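Local atomic coordinates of cellobiose 2-epimerase (Ruminococcus albus, PDB entry 3VW5), a protein that catalyses the reversible epimerization of unmodified cellobiose to 4-O-beta-D-glucosyl-D-mannose, using an (alpha/alpha)6 barrel fold. Residues Val235-Ser240 and Arg292-Ile297. The protein carries 2 engineered substitutions. Numbering follows the deposited sequence.
Sequences VGDIHS and RDKNEI
His-239 and Arg-292 form an antiparallel hydrogen-bonded pair joining strands 238-240 and 287-293 in a small sheet at the periphery of the (alpha/alpha)6 barrel, where strand 238-240 leads into helix 241-258 and residues 293-296 make the type II' turn of a beta hairpin. The backbone gives the close-packed part: His-239 N reaches Arg-292 O at 2.7 Å, and Arg-292 N returns a bond to His-239 O. Within the turn, Lys-294 N donates to Asp-237 O at 2.9 Å, almost straight (172°). Buried Ile-238 lays CG1 against the Asp-293 carboxylate, 4.0 Å from its CG, while Val-226, Phe-227 and Leu-173 also pack on the isoleucine; Asp-293 OD2 accepts a hydrogen bond from Asn-171 ND2. His-239 directs its ring away from Arg-292, its NE2 bonded to Asp-244. The more open side belongs to Asp-237, Arg-292 and exposed Lys-294. A bend at chi3 (75°) turns the end of the arginine toward residues 235-240, end-on to the Asp-237 carboxylate: NH2 lies 2.8 Å from OD2, on its syn side but tilted out of the carboxylate plane, and NH1 meets OD1 from above that plane. The two planes are 59° apart, a twisted rather than coplanar salt bridge. NH1 also bonds Lys-294 O at 2.7 Å, tying the guanidinium to the turn. With a methionine in place of Arg-292, the Asp-237 carboxylate would probably lose its charge partner and Lys-294 O its side-chain donor. Beside the turn, one water accepts from Asp-237 N and donates to Asp-293 OD1, 2.7 Å away.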
loop_
_atom_site.group_PDB
_atom_site.type_symbol
_atom_site.label_atom_id
_atom_site.label_comp_id
_atom_site.label_asym_id
_atom_site.label_seq_id
_atom_site.Cartn_x
_atom_site.Cartn_y
_atom_site.Cartn_z
ATOM N N VAL A 235 9.855 10.225 17.346
ATOM C CA VAL A 235 10.020 9.109 18.268
ATOM C C VAL A 235 10.851 8.051 17.555
ATOM O O VAL A 235 10.524 7.668 16.432
ATOM C CB VAL A 235 8.661 8.468 18.594
ATOM C CG1 VAL A 235 8.847 7.003 19.014
ATOM C CG2 VAL A 235 7.907 9.277 19.644
ATOM N N GLY A 236 11.917 7.580 18.195
ATOM C CA GLY A 236 12.863 6.694 17.541
ATOM C C GLY A 236 13.620 7.412 16.435
ATOM O O GLY A 236 13.532 8.637 16.285
ATOM N N ASP A 237 14.362 6.651 15.642
ATOM C CA ASP A 237 15.132 7.241 14.564
ATOM C C ASP A 237 15.187 6.272 13.391
ATOM O O ASP A 237 16.197 5.604 13.163
ATOM C CB ASP A 237 16.539 7.559 15.055
ATOM C CG ASP A 237 17.421 8.172 13.973
ATOM O OD1 ASP A 237 18.657 8.176 14.184
ATOM O OD2 ASP A 237 16.885 8.638 12.933
ATOM N N ILE A 238 14.089 6.189 12.651
ATOM C CA ILE A 238 13.981 5.210 11.586
ATOM C C ILE A 238 13.865 5.892 10.231
ATOM O O ILE A 238 13.103 6.841 10.053
ATOM C CB ILE A 238 12.809 4.248 11.830
ATOM C CG1 ILE A 238 13.107 3.388 13.054
ATOM C CG2 ILE A 238 12.575 3.357 10.626
ATOM C CD1 ILE A 238 11.893 2.727 13.602
ATOM N N HIS A 239 14.659 5.425 9.278
ATOM C CA HIS A 239 14.465 5.829 7.904
ATOM C C HIS A 239 14.016 4.612 7.092
ATOM O O HIS A 239 14.795 3.680 6.846
ATOM C CB HIS A 239 15.729 6.465 7.331
ATOM C CG HIS A 239 15.497 7.180 6.039
ATOM N ND1 HIS A 239 16.425 8.021 5.471
ATOM C CD2 HIS A 239 14.429 7.178 5.201
ATOM C CE1 HIS A 239 15.945 8.508 4.340
ATOM N NE2 HIS A 239 14.737 8.007 4.153
ATOM N N SER A 240 12.743 4.599 6.717
ATOM C CA SER A 240 12.209 3.504 5.917
ATOM C C SER A 240 12.287 3.876 4.441
ATOM O O SER A 240 11.438 4.591 3.912
ATOM C CB SER A 240 10.783 3.153 6.346
ATOM O OG SER A 240 10.133 2.313 5.408
ATOM N N ARG A 292 17.182 2.272 7.642
ATOM C CA ARG A 292 18.123 2.533 8.709
ATOM C C ARG A 292 17.355 2.701 10.018
ATOM O O ARG A 292 16.433 3.508 10.096
ATOM C CB ARG A 292 18.951 3.781 8.429
ATOM C CG ARG A 292 19.769 4.243 9.644
ATOM C CD ARG A 292 20.463 5.547 9.367
ATOM N NE ARG A 292 19.528 6.661 9.405
ATOM C CZ ARG A 292 19.066 7.176 10.535
ATOM N NH1 ARG A 292 19.461 6.661 11.695
ATOM N NH2 ARG A 292 18.228 8.200 10.514
ATOM N N ASP A 293 17.717 1.925 11.035
ATOM C CA ASP A 293 17.221 2.141 12.397
ATOM C C ASP A 293 18.417 2.584 13.254
ATOM O O ASP A 293 19.296 1.766 13.602
ATOM C CB ASP A 293 16.576 0.861 12.943
ATOM C CG ASP A 293 16.024 1.017 14.359
ATOM O OD1 ASP A 293 16.307 2.034 15.045
ATOM O OD2 ASP A 293 15.303 0.090 14.798
ATOM N N LYS A 294 18.448 3.882 13.571
ATOM C CA LYS A 294 19.603 4.514 14.228
ATOM C C LYS A 294 20.940 4.215 13.536
ATOM O O LYS A 294 21.200 4.712 12.440
ATOM C CB LYS A 294 19.667 4.143 15.708
ATOM C CG LYS A 294 18.584 4.807 16.517
ATOM C CD LYS A 294 18.460 4.210 17.911
ATOM C CE LYS A 294 17.441 4.997 18.718
ATOM N NZ LYS A 294 16.829 4.176 19.792
ATOM N N ASN A 295 21.772 3.397 14.181
ATOM C CA ASN A 295 23.133 3.122 13.723
ATOM C C ASN A 295 23.259 1.937 12.764
ATOM O O ASN A 295 24.365 1.612 12.327
ATOM C CB ASN A 295 24.051 2.874 14.928
ATOM C CG ASN A 295 23.576 1.714 15.812
ATOM O OD1 ASN A 295 22.388 1.435 15.892
ATOM N ND2 ASN A 295 24.511 1.062 16.505
ATOM N N GLU A 296 22.139 1.292 12.443
ATOM C CA GLU A 296 22.172 0.031 11.699
ATOM C C GLU A 296 21.345 0.065 10.411
ATOM O O GLU A 296 20.228 0.581 10.387
ATOM C CB GLU A 296 21.705 -1.123 12.590
ATOM C CG GLU A 296 22.472 -1.184 13.879
ATOM C CD GLU A 296 22.023 -2.299 14.801
ATOM O OE1 GLU A 296 22.011 -2.069 16.044
ATOM O OE2 GLU A 296 21.698 -3.398 14.289
ATOM N N ILE A 297 21.907 -0.485 9.342
ATOM C CA ILE A 297 21.204 -0.604 8.078
ATOM C C ILE A 297 20.706 -2.038 7.923
ATOM O O ILE A 297 21.479 -2.992 8.081
ATOM C CB ILE A 297 22.133 -0.266 6.907
ATOM C CG1 ILE A 297 22.809 1.090 7.127
ATOM C CG2 ILE A 297 21.388 -0.328 5.571
ATOM C CD1 ILE A 297 21.923 2.271 6.868
HETATM O O HOH W 1 14.768 3.696 16.502
#